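Local coordinates for protein 2,3-dihydroxybenzoate-AMP ligase (Mycobacterium smegmatis, PDB 5KEI) that is a ligase of the ANL superfamily of AMP-binding enzymes, built from a large N-terminal part and a small C-terminal domain, at residues Asn417-Asn422 with Ser481-Ala486; Glu473-Thr478 with Glu520-Ala525; Pro540-Ala543 with Ile547-Lys550. One frame throughout, in Å; residues are numbered along the deposited sequence.

Contact 1: Asn417-Asn422 with Ser481-Ala486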
# COMPACT_ATOMS: atom_id res chain seq x y z
N ASN A 417 14.09 4.27 0.26
CA ASN A 417 15.32 3.85 -0.39
C ASN A 417 15.11 3.68 -1.89
O ASN A 417 15.31 2.60 -2.44
CB ASN A 417 15.81 2.55 0.24
CG ASN A 417 17.22 2.20 -0.16
OD1 ASN A 417 17.98 3.05 -0.61
ND2 ASN A 417 17.59 0.94 0.01
N ALA A 418 14.65 4.74 -2.54
CA ALA A 418 14.29 4.66 -3.95
C ALA A 418 14.42 6.03 -4.60
O ALA A 418 13.46 6.58 -5.14
CB ALA A 418 12.86 4.12 -4.11
N GLU A 419 15.64 6.57 -4.54
CA GLU A 419 15.92 7.94 -4.98
C GLU A 419 15.52 8.22 -6.44
O GLU A 419 14.94 9.27 -6.74
CB GLU A 419 17.40 8.24 -4.76
CG GLU A 419 17.82 9.61 -5.18
CD GLU A 419 19.32 9.82 -5.01
OE1 GLU A 419 20.01 8.90 -4.52
OE2 GLU A 419 19.81 10.91 -5.39
N ALA A 420 15.80 7.28 -7.35
CA ALA A 420 15.40 7.43 -8.75
C ALA A 420 13.87 7.45 -8.88
O ALA A 420 13.31 8.30 -9.57
CB ALA A 420 16.00 6.32 -9.61
N ALA A 421 13.18 6.53 -8.20
CA ALA A 421 11.71 6.53 -8.24
C ALA A 421 11.13 7.82 -7.65
O ALA A 421 10.10 8.31 -8.10
CB ALA A 421 11.17 5.32 -7.51
N ASN A 422 11.80 8.38 -6.65
CA ASN A 422 11.30 9.61 -6.04
C ASN A 422 11.40 10.83 -6.96
O ASN A 422 10.44 11.59 -7.05
CB ASN A 422 12.01 9.88 -4.73
CG ASN A 422 11.57 8.92 -3.66
OD1 ASN A 422 10.45 8.41 -3.72
ND2 ASN A 422 12.44 8.67 -2.68
N SER A 481 22.14 0.68 -14.81
CA SER A 481 22.78 1.80 -15.50
C SER A 481 21.78 2.88 -15.90
O SER A 481 22.17 4.02 -16.15
CB SER A 481 23.53 1.30 -16.74
OG SER A 481 24.65 0.51 -16.37
N VAL A 482 20.50 2.54 -15.94
CA VAL A 482 19.46 3.52 -16.25
C VAL A 482 18.92 4.19 -14.99
O VAL A 482 18.20 3.57 -14.17
CB VAL A 482 18.29 2.89 -17.02
CG1 VAL A 482 17.28 3.96 -17.42
CG2 VAL A 482 18.79 2.14 -18.24
N TRP A 483 19.28 5.47 -14.82
CA TRP A 483 18.79 6.26 -13.71
C TRP A 483 17.36 6.72 -13.97
O TRP A 483 16.46 6.35 -13.23
CB TRP A 483 19.68 7.47 -13.46
CG TRP A 483 19.21 8.27 -12.26
CD1 TRP A 483 18.54 9.46 -12.28
CD2 TRP A 483 19.37 7.91 -10.89
NE1 TRP A 483 18.28 9.86 -10.99
CE2 TRP A 483 18.78 8.93 -10.11
CE3 TRP A 483 19.97 6.82 -10.23
CZ2 TRP A 483 18.77 8.90 -8.71
CZ3 TRP A 483 19.96 6.80 -8.84
CH2 TRP A 483 19.36 7.83 -8.10
N ALA A 484 17.17 7.54 -15.01
CA ALA A 484 15.86 7.99 -15.48
C ALA A 484 15.67 7.54 -16.94
O ALA A 484 16.65 7.34 -17.65
CB ALA A 484 15.72 9.50 -15.36
N ALA A 485 14.42 7.38 -17.38
CA ALA A 485 14.16 6.95 -18.76
C ALA A 485 12.90 7.60 -19.32
O ALA A 485 11.95 7.83 -18.59
CB ALA A 485 14.03 5.44 -18.84
N ALA A 486 12.91 7.89 -20.61
CA ALA A 486 11.71 8.38 -21.30
C ALA A 486 11.55 7.73 -22.69
O ALA A 486 12.40 7.87 -23.55
CB ALA A 486 11.76 9.89 -21.42
O HOH W 1 13.84 7.35 -12.72
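A420 lays its methyl group on the six-membered ring of W483. CB stands 3.7 Å from the ring centroid and only 5° off the normal, a CH-pi contact over the middle of one face. The backbone of A420 follows it onto the ring, with A420 N 3.6 Å from W483 CZ2. The same methyl touches the backbone of W483, since A420 CB lies 3.6 Å from W483 O. E419 meets the ring at its edge. Its CG sits in the ring plane, 3.7 Å from W483 CZ2, and the carboxylate is turned 86° to the indole. The E419 chain is extended, with CG anti to the backbone N (chi1 180°), and crosses the ring at about a right angle. W483 O also receives a bond from a water, at 2.9 Å, and the same water reaches A420 O weakly. W483 NE1 is bound by E423 OE1, one helical turn after E419, which helps fix the indole. A418 is the N-cap residue of this helix. W483 and A484 form a classic beta bulge opposite V504, where the chain turns a corner. In sequence helix 419-425 falls between strands 402-407 and 432-440, neighbours in the four-stranded antiparallel sheet. It meets the start of edge strand 482-492, next to strand 498-505, at what in the ANL fold would be the boundary between the large part and the C-terminal domain.

Contact 2: Glu473-Thr478 with Glu520-Ala525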
# COMPACT_ATOMS: atom_id res chain seq x y z
N GLU A 473 9.17 2.16 -20.00
CA GLU A 473 10.04 2.96 -19.14
C GLU A 473 10.31 2.27 -17.81
O GLU A 473 11.41 2.32 -17.30
CB GLU A 473 9.42 4.33 -18.87
CG GLU A 473 9.64 5.33 -19.98
CD GLU A 473 8.64 6.48 -19.94
OE1 GLU A 473 8.04 6.74 -18.87
OE2 GLU A 473 8.47 7.12 -21.00
N GLU A 474 9.29 1.63 -17.25
CA GLU A 474 9.50 0.93 -15.99
C GLU A 474 10.49 -0.23 -16.16
O GLU A 474 11.30 -0.47 -15.27
CB GLU A 474 8.16 0.44 -15.42
CG GLU A 474 7.27 1.56 -14.85
CD GLU A 474 7.91 2.28 -13.67
OE1 GLU A 474 8.71 1.66 -12.93
OE2 GLU A 474 7.60 3.48 -13.47
N HIS A 475 10.42 -0.92 -17.29
CA HIS A 475 11.32 -2.03 -17.62
C HIS A 475 12.77 -1.59 -17.75
O HIS A 475 13.69 -2.27 -17.29
CB HIS A 475 10.91 -2.69 -18.96
CG HIS A 475 9.75 -3.64 -18.85
ND1 HIS A 475 9.82 -4.83 -18.17
CD2 HIS A 475 8.51 -3.59 -19.39
CE1 HIS A 475 8.67 -5.47 -18.28
NE2 HIS A 475 7.86 -4.73 -19.01
N LEU A 476 12.97 -0.45 -18.41
CA LEU A 476 14.31 0.08 -18.66
C LEU A 476 14.95 0.53 -17.36
O LEU A 476 16.15 0.35 -17.17
CB LEU A 476 14.24 1.25 -19.64
CG LEU A 476 13.94 0.92 -21.10
CD1 LEU A 476 13.87 2.20 -21.92
CD2 LEU A 476 14.98 -0.04 -21.70
N LEU A 477 14.13 1.10 -16.48
CA LEU A 477 14.57 1.58 -15.17
C LEU A 477 15.09 0.45 -14.26
O LEU A 477 15.85 0.72 -13.34
CB LEU A 477 13.42 2.32 -14.47
CG LEU A 477 13.07 3.69 -15.08
CD1 LEU A 477 11.70 4.15 -14.63
CD2 LEU A 477 14.12 4.72 -14.71
N THR A 478 14.71 -0.80 -14.53
CA THR A 478 15.22 -1.90 -13.71
C THR A 478 16.66 -2.25 -14.03
O THR A 478 17.25 -3.11 -13.39
CB THR A 478 14.38 -3.18 -13.85
OG1 THR A 478 14.62 -3.79 -15.13
CG2 THR A 478 12.88 -2.88 -13.66
N GLU A 520 14.59 -8.28 -23.14
CA GLU A 520 14.15 -9.61 -23.56
C GLU A 520 14.12 -10.59 -22.38
O GLU A 520 13.18 -11.39 -22.24
CB GLU A 520 15.06 -10.15 -24.66
CG GLU A 520 14.77 -11.58 -25.06
CD GLU A 520 15.82 -12.15 -25.99
OE1 GLU A 520 16.95 -11.63 -25.98
OE2 GLU A 520 15.50 -13.12 -26.72
N GLN A 521 15.14 -10.52 -21.53
CA GLN A 521 15.20 -11.31 -20.30
C GLN A 521 14.01 -11.01 -19.37
O GLN A 521 13.63 -11.87 -18.56
CB GLN A 521 16.51 -11.05 -19.55
CG GLN A 521 17.77 -11.49 -20.32
CD GLN A 521 17.83 -13.01 -20.53
OE1 GLN A 521 17.48 -13.51 -21.61
NE2 GLN A 521 18.28 -13.74 -19.51
N ARG A 522 13.44 -9.81 -19.48
CA ARG A 522 12.29 -9.42 -18.66
C ARG A 522 10.96 -9.75 -19.34
O ARG A 522 9.90 -9.53 -18.77
CB ARG A 522 12.35 -7.92 -18.33
CG ARG A 522 13.61 -7.50 -17.56
CD ARG A 522 13.50 -6.07 -17.04
NE ARG A 522 12.22 -5.85 -16.38
CZ ARG A 522 11.99 -6.16 -15.11
NH1 ARG A 522 12.97 -6.69 -14.39
NH2 ARG A 522 10.80 -5.94 -14.57
N GLY A 523 11.03 -10.25 -20.57
CA GLY A 523 9.83 -10.67 -21.29
C GLY A 523 9.21 -9.67 -22.25
O GLY A 523 8.04 -9.80 -22.59
N VAL A 524 9.97 -8.67 -22.68
CA VAL A 524 9.46 -7.71 -23.66
C VAL A 524 9.76 -8.19 -25.08
O VAL A 524 10.89 -8.55 -25.40
CB VAL A 524 10.07 -6.31 -23.43
CG1 VAL A 524 9.39 -5.26 -24.31
CG2 VAL A 524 9.97 -5.93 -21.96
N ALA A 525 8.74 -8.23 -25.94
CA ALA A 525 8.95 -8.68 -27.31
C ALA A 525 9.62 -7.58 -28.14
O ALA A 525 9.69 -6.42 -27.72
CB ALA A 525 7.64 -9.10 -27.94
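A Schellman motif ends helix 512-521, and the residues around it pack against the last turn of helix 469-477 in the C-terminal domain. G523 has positive phi, and its N bonds back to E520 O. R522 and V524, its two neighbours in sequence, hold H475 from different sides. R522 NE donates to H475 ND1 over 3.2 Å. The bond is nearly straight, at 172°, and lies close to both the imidazole plane and the guanidinium plane. This in-plane bond resists rotation of the ring. V524 CG2 covers one ring face, 3.7 Å from the H475 centroid. The other ring nitrogen, H475 NE2, makes a weak bond to D471. T478 then covers the guanidinium, with CG2 3.7 Å above its plane and over its centre. T478 OG1 touches R522 CD at 3.2 Å but makes no hydrogen bond to the guanidinium. Its torsion (chi1 73°) places OG1 between the backbone N and the carbonyl carbon, facing back to the helix. OG1 is also bonded to H518 NE2. T478 OG1 donates to H475 O over 2.8 Å, from the same face of that carbonyl as T478 N.

Contact 3: Pro540-Ala543 with Ile547-Lys550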
# COMPACT_ATOMS: atom_id res chain seq x y z
N PRO A 540 14.01 16.86 -19.25
CA PRO A 540 13.10 17.98 -19.01
C PRO A 540 11.77 17.52 -18.38
O PRO A 540 11.29 16.42 -18.67
CB PRO A 540 12.88 18.57 -20.41
CG PRO A 540 13.39 17.52 -21.37
CD PRO A 540 14.49 16.83 -20.64
N THR A 541 11.20 18.38 -17.54
CA THR A 541 9.97 18.08 -16.82
C THR A 541 8.97 19.23 -16.90
O THR A 541 9.35 20.39 -17.07
CB THR A 541 10.25 17.80 -15.33
OG1 THR A 541 11.02 18.88 -14.78
CG2 THR A 541 11.00 16.49 -15.16
N THR A 542 7.68 18.91 -16.79
CA THR A 542 6.65 19.93 -16.63
C THR A 542 6.64 20.46 -15.19
O THR A 542 7.35 19.94 -14.32
CB THR A 542 5.25 19.40 -16.99
OG1 THR A 542 4.86 18.37 -16.08
CG2 THR A 542 5.24 18.86 -18.41
N ALA A 543 5.84 21.49 -14.93
CA ALA A 543 5.75 22.11 -13.60
C ALA A 543 4.96 21.26 -12.61
O ALA A 543 4.21 21.78 -11.78
CB ALA A 543 5.14 23.50 -13.71
N ILE A 547 7.83 13.98 -16.95
CA ILE A 547 8.78 14.19 -18.03
C ILE A 547 8.10 14.99 -19.14
O ILE A 547 6.98 14.67 -19.51
CB ILE A 547 9.32 12.85 -18.55
CG1 ILE A 547 9.98 12.06 -17.41
CG2 ILE A 547 10.29 13.07 -19.70
CD1 ILE A 547 10.49 10.67 -17.79
N ASP A 548 8.76 16.04 -19.63
CA ASP A 548 8.18 16.87 -20.70
C ASP A 548 8.52 16.29 -22.08
O ASP A 548 9.46 16.73 -22.73
CB ASP A 548 8.67 18.33 -20.59
CG ASP A 548 7.89 19.29 -21.51
OD1 ASP A 548 6.98 18.83 -22.24
OD2 ASP A 548 8.17 20.50 -21.47
N LYS A 549 7.74 15.31 -22.51
CA LYS A 549 8.06 14.53 -23.69
C LYS A 549 7.87 15.31 -24.97
O LYS A 549 8.60 15.11 -25.94
CB LYS A 549 7.22 13.25 -23.72
CG LYS A 549 7.53 12.30 -22.58
CD LYS A 549 6.79 10.99 -22.73
CE LYS A 549 7.36 9.92 -21.80
NZ LYS A 549 6.69 8.60 -21.99
N LYS A 550 6.89 16.21 -24.99
CA LYS A 550 6.66 17.04 -26.16
C LYS A 550 7.89 17.90 -26.39
O LYS A 550 8.23 18.23 -27.52
CB LYS A 550 5.41 17.91 -25.97
CG LYS A 550 4.34 17.25 -25.11
CD LYS A 550 2.97 17.92 -25.25
CE LYS A 550 2.19 17.39 -26.45
NZ LYS A 550 1.78 15.96 -26.30
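P540 and D548 join the two arms of a short loop by a single beta bridge, pairing T541 with I547. The loop carries the PTTAVGK sequence, which matches the conserved C-terminal core motif of ANL enzymes that contains an invariant lysine. D548 is the centre of an inverse gamma turn and the N-cap residue of helix 549-553.

The tight part gathers round P540 O. D548 N donates to it over 2.7 Å, and the N-H...O angle is 171°. The donor stands well above the carbonyl plane, 42° out of it. I547 CA adds a CH...O contact to the same oxygen at 3.4 Å. The CG2 branch of I547 is also close, 3.6 Å from P540 O. It is anti to the backbone N, whereas CG1 lies beside that N. D548 CB presses against the opposite backbone and lies 3.8 Å from T541 C. Beyond these backbone contacts, P540 and I547 both pack on I552 of the helix. K549 is set apart from this pairing: it points away from the partner arm, and its NZ forms a salt bridge with D458.

The outer side is looser. T541 turns its side chain away from the partner arm and is exposed. The side chains of T542 and D548 cross at about a right angle and meet through carbon atoms. T542 OG1 instead makes a weak bond to K546 O within the loop. Across this looser side the T542 methyl, CG2, stays 4.1 Å from both CB and CG of D548.

Contacts 1 and 2 interlock along the chain: their segments alternate, and helix 469-477 runs into strand 482-492. Their centres are about 14 Å apart, and L477 and L476 of contact 2 pack on W483 and V482 of contact 1. Contact 3 opens after both have closed. Its centre is about 16 Å from that of contact 1 and about 23 Å from that of contact 2. I547 packs on A485 and A486, and K549 forms a salt bridge with E473. Strand 482-492 thus touches all three sites. Contacts 2 and 3 tie together parts of the C-terminal domain, while contact 1 links that domain to helix 419-425.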